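Side-chain contacts in molybdate-binding protein MolA (Haemophilus influenzae, PDB 3PSH), which binds molybdate and tungstate, but not sulfate or phosphate, and delivers molybdate to the MolBC ABC transporter for low-affinity import: residues V119-K122 with P127-T130; A67-L72 with E78-L83; P272-A277 with D313-F318. All coordinates share one frame; numbering follows the deposited sequence.

Contact 1: residues V119-K122 with P127-T130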
loop_
_atom_site.group_PDB
_atom_site.type_symbol
_atom_site.label_atom_id
_atom_site.label_comp_id
_atom_site.label_asym_id
_atom_site.label_seq_id
_atom_site.Cartn_x
_atom_site.Cartn_y
_atom_site.Cartn_z
ATOM N N VAL A 119 -5.672 16.423 -10.815
ATOM C CA VAL A 119 -5.378 15.840 -12.136
ATOM C C VAL A 119 -3.979 15.931 -12.690
ATOM O O VAL A 119 -3.491 14.942 -13.274
ATOM C CB VAL A 119 -6.300 16.408 -13.229
ATOM C CG1 VAL A 119 -7.361 15.412 -13.633
ATOM C CG2 VAL A 119 -6.888 17.828 -12.833
ATOM N N GLY A 120 -3.307 17.098 -12.545
ATOM C CA GLY A 120 -1.932 17.210 -13.046
ATOM C C GLY A 120 -0.901 16.335 -12.364
ATOM O O GLY A 120 0.157 16.087 -12.915
ATOM N N GLU A 121 -1.260 15.841 -11.164
ATOM C CA GLU A 121 -0.396 15.019 -10.278
ATOM C C GLU A 121 -0.626 13.529 -10.411
ATOM O O GLU A 121 0.143 12.756 -9.848
ATOM C CB GLU A 121 -0.650 15.452 -8.798
ATOM C CG GLU A 121 -0.270 16.927 -8.653
ATOM C CD GLU A 121 1.252 17.097 -8.760
ATOM O OE1 GLU A 121 2.014 16.547 -7.929
ATOM O OE2 GLU A 121 1.737 17.797 -9.712
ATOM N N LYS A 122 -1.671 13.153 -11.142
ATOM C CA LYS A 122 -2.139 11.761 -11.194
ATOM C C LYS A 122 -1.010 10.808 -11.686
ATOM O O LYS A 122 -0.923 9.638 -11.222
ATOM C CB LYS A 122 -3.460 11.706 -12.023
ATOM C CG LYS A 122 -4.776 11.569 -11.143
ATOM C CD LYS A 122 -6.050 11.610 -12.042
ATOM C CE LYS A 122 -7.268 12.094 -11.271
ATOM N NZ LYS A 122 -8.355 11.069 -11.102
ATOM N N PRO A 127 3.408 12.869 -5.584
ATOM C CA PRO A 127 2.470 14.015 -5.874
ATOM C C PRO A 127 2.524 15.072 -4.786
ATOM O O PRO A 127 3.069 14.806 -3.689
ATOM C CB PRO A 127 1.108 13.397 -5.888
ATOM C CG PRO A 127 1.259 12.154 -4.954
ATOM C CD PRO A 127 2.708 11.662 -5.069
ATOM N N THR A 128 2.047 16.255 -5.123
ATOM C CA THR A 128 1.719 17.355 -4.191
ATOM C C THR A 128 0.162 17.415 -4.193
ATOM O O THR A 128 -0.500 17.641 -5.234
ATOM C CB THR A 128 2.285 18.708 -4.745
ATOM O OG1 THR A 128 3.691 18.588 -4.857
ATOM C CG2 THR A 128 1.889 19.864 -3.872
ATOM N N LEU A 129 -0.406 17.238 -3.006
ATOM C CA LEU A 129 -1.824 17.062 -2.839
ATOM C C LEU A 129 -2.341 18.036 -1.797
ATOM O O LEU A 129 -1.797 18.139 -0.694
ATOM C CB LEU A 129 -2.160 15.652 -2.381
ATOM C CG LEU A 129 -1.678 14.556 -3.301
ATOM C CD1 LEU A 129 -1.803 13.248 -2.484
ATOM C CD2 LEU A 129 -2.471 14.473 -4.615
ATOM N N THR A 130 -3.377 18.768 -2.165
ATOM C CA THR A 130 -3.897 19.757 -1.261
ATOM C C THR A 130 -4.825 19.134 -0.189
ATOM O O THR A 130 -5.072 19.776 0.855
ATOM C CB THR A 130 -4.657 20.912 -1.982
ATOM O OG1 THR A 130 -5.769 20.366 -2.656
ATOM C CG2 THR A 130 -3.743 21.691 -2.946
HETATM O O HOH W 1 4.592 17.797 -7.522
#
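Glu-121 reaches the chain at Pro-127 and Thr-128 through three kinds of interaction. The direct polar one is a hydrogen bond from Thr-128 N to Glu-121 OE1, 2.8 Å long and nearly straight at 166°. The donor arrives on the anti side of the carboxylate, 29° out of its plane. A water bridge runs beside it: the water donates to Glu-121 OE1 at 2.9 Å and also lies 2.9 Å from Thr-128 OG1, which stands beside its own backbone N. The remaining contacts are van der Waals. Glu-121 CB lies 4.0 Å from Pro-127 CB, CG is 3.5 Å from Thr-128 O, and OE1 sits 3.3 Å from Pro-127 CA. A bend at chi2 (-70°) folds the glutamate back and lays its aliphatic part alongside the Pro-127 to Thr-128 backbone.

The contact closes part of the long excursion between strand 109-112 and helix 132-151, and Pro-127 continues onto Tyr-136 of that helix. The side chain of Pro-127 comes about 7 Å from that of Tyr-280, a molybdate-binding residue, so the loop lies close to the site without forming it. With OE2 in a salt bridge to Lys-124, in the four-residue connection between the two segments, both carboxylate oxygens are engaged; this should fix the rotation of the group and probably favours its ionised form.

Contact 2: residues A67-L72 with E78-L83; sequences AMPGDL and ESLLAL
Pro-69 packs its ring against one side of helix 77-82, within the beta-alpha-beta crossover that carries the chain from strand 41-44 to strand 87-91 of the N-terminal parallel sheet. The side-chain contacts of the first shell are between carbon atoms. Pro-69 CG touches two leucine methyls, Leu-83 CD1 at 3.7 Å and Leu-80 CD1 at 3.8 Å, and the Pro-69 and Leu-83 side chains cross at about a right angle. Pro-69 CB meets the helix backbone, 3.8 Å from Leu-80 CA, with Ser-79 CB flanking it at 4.1 Å. The other methyl of Leu-83 serves Ala-67, two residues before the proline: Leu-83 CD2 is 3.6 Å from Ala-67 CB. With CG anti to the backbone N (chi1 177°), Leu-80 carries CD1 to the proline ring.

The next shell is the sheet. Val-22 of strand 21-24 touches Pro-69, Leu-80 and Leu-83, so loop and helix share one strand residue as their floor, while Val-42 of strand 41-44 adds to the contacts of Leu-83. Backbone bonds tie the incoming loop to its surroundings, Ala-67 to Val-44 and Pro-69 to Asn-76. Leu-83, pressing on both Ala-67 and Pro-69, accepts a hydrogen bond at O from Arg-20 NH2.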
loop_
_atom_site.group_PDB
_atom_site.type_symbol
_atom_site.label_atom_id
_atom_site.label_comp_id
_atom_site.label_asym_id
_atom_site.label_seq_id
_atom_site.Cartn_x
_atom_site.Cartn_y
_atom_site.Cartn_z
ATOM N N ALA A 67 3.927 -16.371 -14.450
ATOM C CA ALA A 67 4.796 -15.633 -15.349
ATOM C C ALA A 67 5.029 -14.123 -14.928
ATOM O O ALA A 67 4.123 -13.536 -14.287
ATOM C CB ALA A 67 4.200 -15.653 -16.780
ATOM N N MET A 68 6.169 -13.533 -15.291
ATOM C CA MET A 68 6.603 -12.139 -14.883
ATOM C C MET A 68 7.151 -11.380 -16.064
ATOM O O MET A 68 8.384 -11.281 -16.277
ATOM C CB MET A 68 7.673 -12.291 -13.773
ATOM C CG MET A 68 7.034 -12.854 -12.519
ATOM S SD MET A 68 8.306 -13.235 -11.243
ATOM C CE MET A 68 9.003 -14.798 -11.839
ATOM N N PRO A 69 6.260 -10.826 -16.883
ATOM C CA PRO A 69 6.669 -10.222 -18.147
ATOM C C PRO A 69 7.000 -8.748 -18.074
ATOM O O PRO A 69 7.050 -8.088 -19.092
ATOM C CB PRO A 69 5.435 -10.454 -19.039
ATOM C CG PRO A 69 4.265 -10.216 -18.109
ATOM C CD PRO A 69 4.779 -11.003 -16.858
ATOM N N GLY A 70 7.110 -8.205 -16.848
ATOM C CA GLY A 70 7.471 -6.788 -16.690
ATOM C C GLY A 70 7.577 -6.505 -15.181
ATOM O O GLY A 70 7.538 -7.430 -14.483
ATOM N N ASP A 71 7.780 -5.236 -14.859
ATOM C CA ASP A 71 7.749 -4.805 -13.424
ATOM C C ASP A 71 7.113 -3.445 -13.340
ATOM O O ASP A 71 6.243 -3.075 -14.169
ATOM C CB ASP A 71 9.213 -4.945 -12.861
ATOM C CG ASP A 71 10.228 -3.994 -13.465
ATOM O OD1 ASP A 71 9.923 -3.130 -14.221
ATOM O OD2 ASP A 71 11.445 -4.141 -13.204
ATOM N N LEU A 72 7.429 -2.680 -12.257
ATOM C CA LEU A 72 6.703 -1.419 -12.181
ATOM C C LEU A 72 6.895 -0.347 -13.274
ATOM O O LEU A 72 5.945 0.466 -13.593
ATOM C CB LEU A 72 7.021 -0.709 -10.833
ATOM C CG LEU A 72 6.513 -1.420 -9.589
ATOM C CD1 LEU A 72 7.298 -0.941 -8.375
ATOM C CD2 LEU A 72 5.048 -1.202 -9.412
ATOM N N GLU A 78 7.828 -8.943 -25.888
ATOM C CA GLU A 78 7.829 -10.353 -26.412
ATOM C C GLU A 78 7.434 -11.409 -25.395
ATOM O O GLU A 78 6.773 -12.370 -25.805
ATOM C CB GLU A 78 9.150 -10.795 -27.076
ATOM C CG GLU A 78 9.676 -9.811 -28.124
ATOM C CD GLU A 78 9.136 -10.112 -29.484
ATOM O OE1 GLU A 78 8.301 -11.029 -29.604
ATOM O OE2 GLU A 78 9.420 -9.345 -30.465
ATOM N N SER A 79 7.791 -11.302 -24.099
ATOM C CA SER A 79 7.333 -12.222 -23.121
ATOM C C SER A 79 5.824 -11.998 -22.874
ATOM O O SER A 79 5.090 -12.988 -22.663
ATOM C CB SER A 79 8.059 -12.033 -21.755
ATOM O OG SER A 79 9.367 -12.625 -21.868
ATOM N N LEU A 80 5.410 -10.738 -22.875
ATOM C CA LEU A 80 4.014 -10.397 -22.526
ATOM C C LEU A 80 3.045 -10.989 -23.599
ATOM O O LEU A 80 2.044 -11.679 -23.256
ATOM C CB LEU A 80 3.885 -8.884 -22.494
ATOM C CG LEU A 80 2.490 -8.333 -22.209
ATOM C CD1 LEU A 80 1.993 -8.779 -20.791
ATOM C CD2 LEU A 80 2.418 -6.836 -22.313
ATOM N N LEU A 81 3.368 -10.779 -24.886
ATOM C CA LEU A 81 2.514 -11.376 -25.930
ATOM C C LEU A 81 2.339 -12.908 -25.868
ATOM O O LEU A 81 1.271 -13.395 -26.257
ATOM C CB LEU A 81 2.930 -10.969 -27.366
ATOM C CG LEU A 81 2.739 -9.487 -27.630
ATOM C CD1 LEU A 81 3.408 -9.099 -28.945
ATOM C CD2 LEU A 81 1.201 -9.132 -27.724
ATOM N N ALA A 82 3.323 -13.661 -25.425
ATOM C CA ALA A 82 3.170 -15.103 -25.393
ATOM C C ALA A 82 2.045 -15.503 -24.365
ATOM O O ALA A 82 1.478 -16.620 -24.434
ATOM C CB ALA A 82 4.495 -15.757 -25.035
ATOM N N LEU A 83 1.835 -14.653 -23.334
ATOM C CA LEU A 83 0.793 -14.899 -22.332
ATOM C C LEU A 83 -0.622 -14.676 -22.876
ATOM O O LEU A 83 -1.642 -14.982 -22.173
ATOM C CB LEU A 83 0.944 -14.048 -21.054
ATOM C CG LEU A 83 2.310 -14.254 -20.467
ATOM C CD1 LEU A 83 2.334 -13.147 -19.295
ATOM C CD2 LEU A 83 2.380 -15.679 -19.935
#

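Contact 3: residues P272-A277 with D313-F318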
loop_
_atom_site.group_PDB
_atom_site.type_symbol
_atom_site.label_atom_id
_atom_site.label_comp_id
_atom_site.label_asym_id
_atom_site.label_seq_id
_atom_site.Cartn_x
_atom_site.Cartn_y
_atom_site.Cartn_z
ATOM N N PRO A 272 3.068 -5.233 11.653
ATOM C CA PRO A 272 2.608 -6.474 11.138
ATOM C C PRO A 272 2.391 -6.443 9.621
ATOM O O PRO A 272 2.225 -5.374 8.949
ATOM C CB PRO A 272 1.196 -6.631 11.694
ATOM C CG PRO A 272 1.324 -5.914 13.076
ATOM C CD PRO A 272 2.269 -4.768 12.818
ATOM N N GLU A 273 2.226 -7.671 9.128
ATOM C CA GLU A 273 2.043 -7.866 7.748
ATOM C C GLU A 273 0.904 -6.981 7.126
ATOM O O GLU A 273 1.102 -6.420 6.021
ATOM C CB GLU A 273 1.587 -9.306 7.551
ATOM C CG GLU A 273 1.357 -9.779 6.132
ATOM C CD GLU A 273 1.010 -11.283 6.155
ATOM O OE1 GLU A 273 -0.164 -11.665 6.517
ATOM O OE2 GLU A 273 1.976 -12.041 5.792
ATOM N N TYR A 274 -0.228 -6.924 7.843
ATOM C CA TYR A 274 -1.402 -6.174 7.408
ATOM C C TYR A 274 -1.262 -4.675 7.537
ATOM O O TYR A 274 -2.044 -3.903 6.974
ATOM C CB TYR A 274 -2.683 -6.666 8.078
ATOM C CG TYR A 274 -2.529 -6.683 9.565
ATOM C CD1 TYR A 274 -2.645 -5.508 10.259
ATOM C CD2 TYR A 274 -2.276 -7.869 10.246
ATOM C CE1 TYR A 274 -2.540 -5.492 11.668
ATOM C CE2 TYR A 274 -2.178 -7.871 11.643
ATOM C CZ TYR A 274 -2.263 -6.666 12.322
ATOM O OH TYR A 274 -2.186 -6.533 13.696
ATOM N N ALA A 275 -0.271 -4.257 8.319
ATOM C CA ALA A 275 -0.242 -2.820 8.821
ATOM C C ALA A 275 0.661 -2.072 7.934
ATOM O O ALA A 275 1.759 -1.606 8.365
ATOM C CB ALA A 275 0.186 -2.749 10.263
ATOM N N LYS A 276 0.282 -2.035 6.639
ATOM C CA LYS A 276 1.147 -1.449 5.588
ATOM C C LYS A 276 1.211 0.088 5.608
ATOM O O LYS A 276 0.304 0.780 5.109
ATOM C CB LYS A 276 0.652 -1.933 4.228
ATOM C CG LYS A 276 0.591 -3.432 4.235
ATOM C CD LYS A 276 0.118 -3.893 2.784
ATOM C CE LYS A 276 0.523 -5.390 2.503
ATOM N NZ LYS A 276 -0.331 -6.272 3.338
ATOM N N ALA A 277 2.272 0.602 6.222
ATOM C CA ALA A 277 2.417 2.065 6.123
ATOM C C ALA A 277 3.157 2.448 4.873
ATOM O O ALA A 277 4.179 3.091 4.905
ATOM C CB ALA A 277 3.096 2.646 7.361
ATOM N N ASP A 313 -11.122 -12.347 11.334
ATOM C CA ASP A 313 -12.354 -12.247 10.561
ATOM C C ASP A 313 -12.025 -11.699 9.109
ATOM O O ASP A 313 -12.554 -12.158 8.095
ATOM C CB ASP A 313 -13.362 -11.281 11.226
ATOM C CG ASP A 313 -13.967 -11.857 12.510
ATOM O OD1 ASP A 313 -13.858 -13.091 12.668
ATOM O OD2 ASP A 313 -14.439 -11.004 13.335
ATOM N N TYR A 314 -11.126 -10.702 9.094
ATOM C CA TYR A 314 -10.704 -10.041 7.878
ATOM C C TYR A 314 -9.903 -11.033 6.994
ATOM O O TYR A 314 -10.181 -11.115 5.744
ATOM C CB TYR A 314 -9.825 -8.794 8.208
ATOM C CG TYR A 314 -9.459 -7.899 6.950
ATOM C CD1 TYR A 314 -10.093 -6.718 6.758
ATOM C CD2 TYR A 314 -8.592 -8.379 5.997
ATOM C CE1 TYR A 314 -9.804 -5.897 5.578
ATOM C CE2 TYR A 314 -8.216 -7.619 4.907
ATOM C CZ TYR A 314 -8.871 -6.367 4.653
ATOM O OH TYR A 314 -8.602 -5.598 3.503
ATOM N N TYR A 315 -8.953 -11.734 7.588
ATOM C CA TYR A 315 -8.113 -12.681 6.836
ATOM C C TYR A 315 -8.999 -13.820 6.323
ATOM O O TYR A 315 -8.856 -14.182 5.165
ATOM C CB TYR A 315 -6.911 -13.195 7.612
ATOM C CG TYR A 315 -5.690 -12.350 7.424
ATOM C CD1 TYR A 315 -5.641 -10.994 7.807
ATOM C CD2 TYR A 315 -4.527 -12.883 6.830
ATOM C CE1 TYR A 315 -4.413 -10.240 7.595
ATOM C CE2 TYR A 315 -3.311 -12.174 6.685
ATOM C CZ TYR A 315 -3.282 -10.787 7.060
ATOM O OH TYR A 315 -2.088 -10.125 6.816
ATOM N N GLN A 316 -9.965 -14.283 7.105
ATOM C CA GLN A 316 -10.725 -15.460 6.630
ATOM C C GLN A 316 -11.608 -15.011 5.447
ATOM O O GLN A 316 -11.753 -15.791 4.467
ATOM C CB GLN A 316 -11.592 -16.006 7.792
ATOM C CG GLN A 316 -10.722 -16.595 8.930
ATOM C CD GLN A 316 -10.127 -17.956 8.604
ATOM O OE1 GLN A 316 -10.430 -18.559 7.590
ATOM N NE2 GLN A 316 -9.175 -18.409 9.458
ATOM N N LYS A 317 -12.091 -13.742 5.501
ATOM C CA LYS A 317 -12.960 -13.191 4.446
ATOM C C LYS A 317 -12.231 -12.871 3.132
ATOM O O LYS A 317 -12.604 -13.413 2.045
ATOM C CB LYS A 317 -13.789 -11.994 4.922
ATOM C CG LYS A 317 -14.474 -11.268 3.799
ATOM C CD LYS A 317 -15.821 -11.905 3.445
ATOM C CE LYS A 317 -16.437 -11.168 2.239
ATOM N NZ LYS A 317 -17.597 -12.138 1.756
ATOM N N PHE A 318 -11.060 -12.182 3.239
ATOM C CA PHE A 318 -10.416 -11.611 2.037
ATOM C C PHE A 318 -9.218 -12.407 1.609
ATOM O O PHE A 318 -8.853 -12.347 0.407
ATOM C CB PHE A 318 -10.075 -10.111 2.337
ATOM C CG PHE A 318 -11.366 -9.283 2.484
ATOM C CD1 PHE A 318 -12.252 -9.192 1.423
ATOM C CD2 PHE A 318 -11.736 -8.692 3.704
ATOM C CE1 PHE A 318 -13.464 -8.525 1.539
ATOM C CE2 PHE A 318 -12.943 -7.995 3.833
ATOM C CZ PHE A 318 -13.818 -7.863 2.751
#
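Tyr-315 extends its phenol from helix 307-319 to the turn at Pro-272 to Ala-275, and its hydroxyl is where the contact is tight. Tyr-315 OH donates a very short hydrogen bond, 2.5 Å, to Glu-273 OE1. The carboxylate and the ring are only 12° from coplanar, and OE1 also comes within 3.2 Å of Tyr-315 CE2, so the acid meets the phenol at its edge. Glu-273 gets there because its chain is extended, with CG anti to the backbone N (chi1 -178°). With the proton given by the phenol, the nearly coplanar approach should hold both groups against rotation.

Tyr-274 closes on the other edge of the same ring. Its CB lies in the ring plane, 3.7 Å from Tyr-315 OH and 4.0 Å from Tyr-315 CE1, while the two tyrosine side chains cross at about a right angle. Pro-272 CB sits over the rim of one face of the Tyr-274 ring, 3.5 Å above its plane, and Tyr-323 meets both tyrosines edge-to-face.

The segment at 272-277 holds a type I beta turn from Pro-272 to Ala-275 that overlaps an inverse gamma turn centred on Ala-275. It follows strand 268-270, an edge strand of the C-terminal parallel sheet, and leads toward Trp-278, Gly-279 and Tyr-280 in the molybdate pocket; helix 307-319 is the last helix of the chain. Lys-276 NZ steadies the turn by donating to Glu-273 O at 3.0 Å, and its charge is paired with Glu-284.

Elsewhere the contact is loose. The nearest CA atoms, Tyr-274 CA and Tyr-315 CA, are 9.4 Å apart, and the gap is spanned by side chains. Glu-273 remains partly exposed beside Leu-59 and Asp-242.

The three contacts are separate, with centres 28 to 30 Å apart. Contact 3 is the buried one and joins two elements distant in sequence, the last helix and a loop of the C-terminal sheet; contacts 1 and 2 are only partly buried and each closes a short local excursion. Contact 2 belongs to the N-terminal sheet, on whose strands its apolar side chains rest, with no polar link between its segments. Contact 1 follows the last strand of that sheet, includes an exposed touching residue where contact 2 has none, and relies on a carboxylate, a backbone N-H and a water. Contact 3 also uses a carboxylate, but its partner is a phenol among aromatic rings.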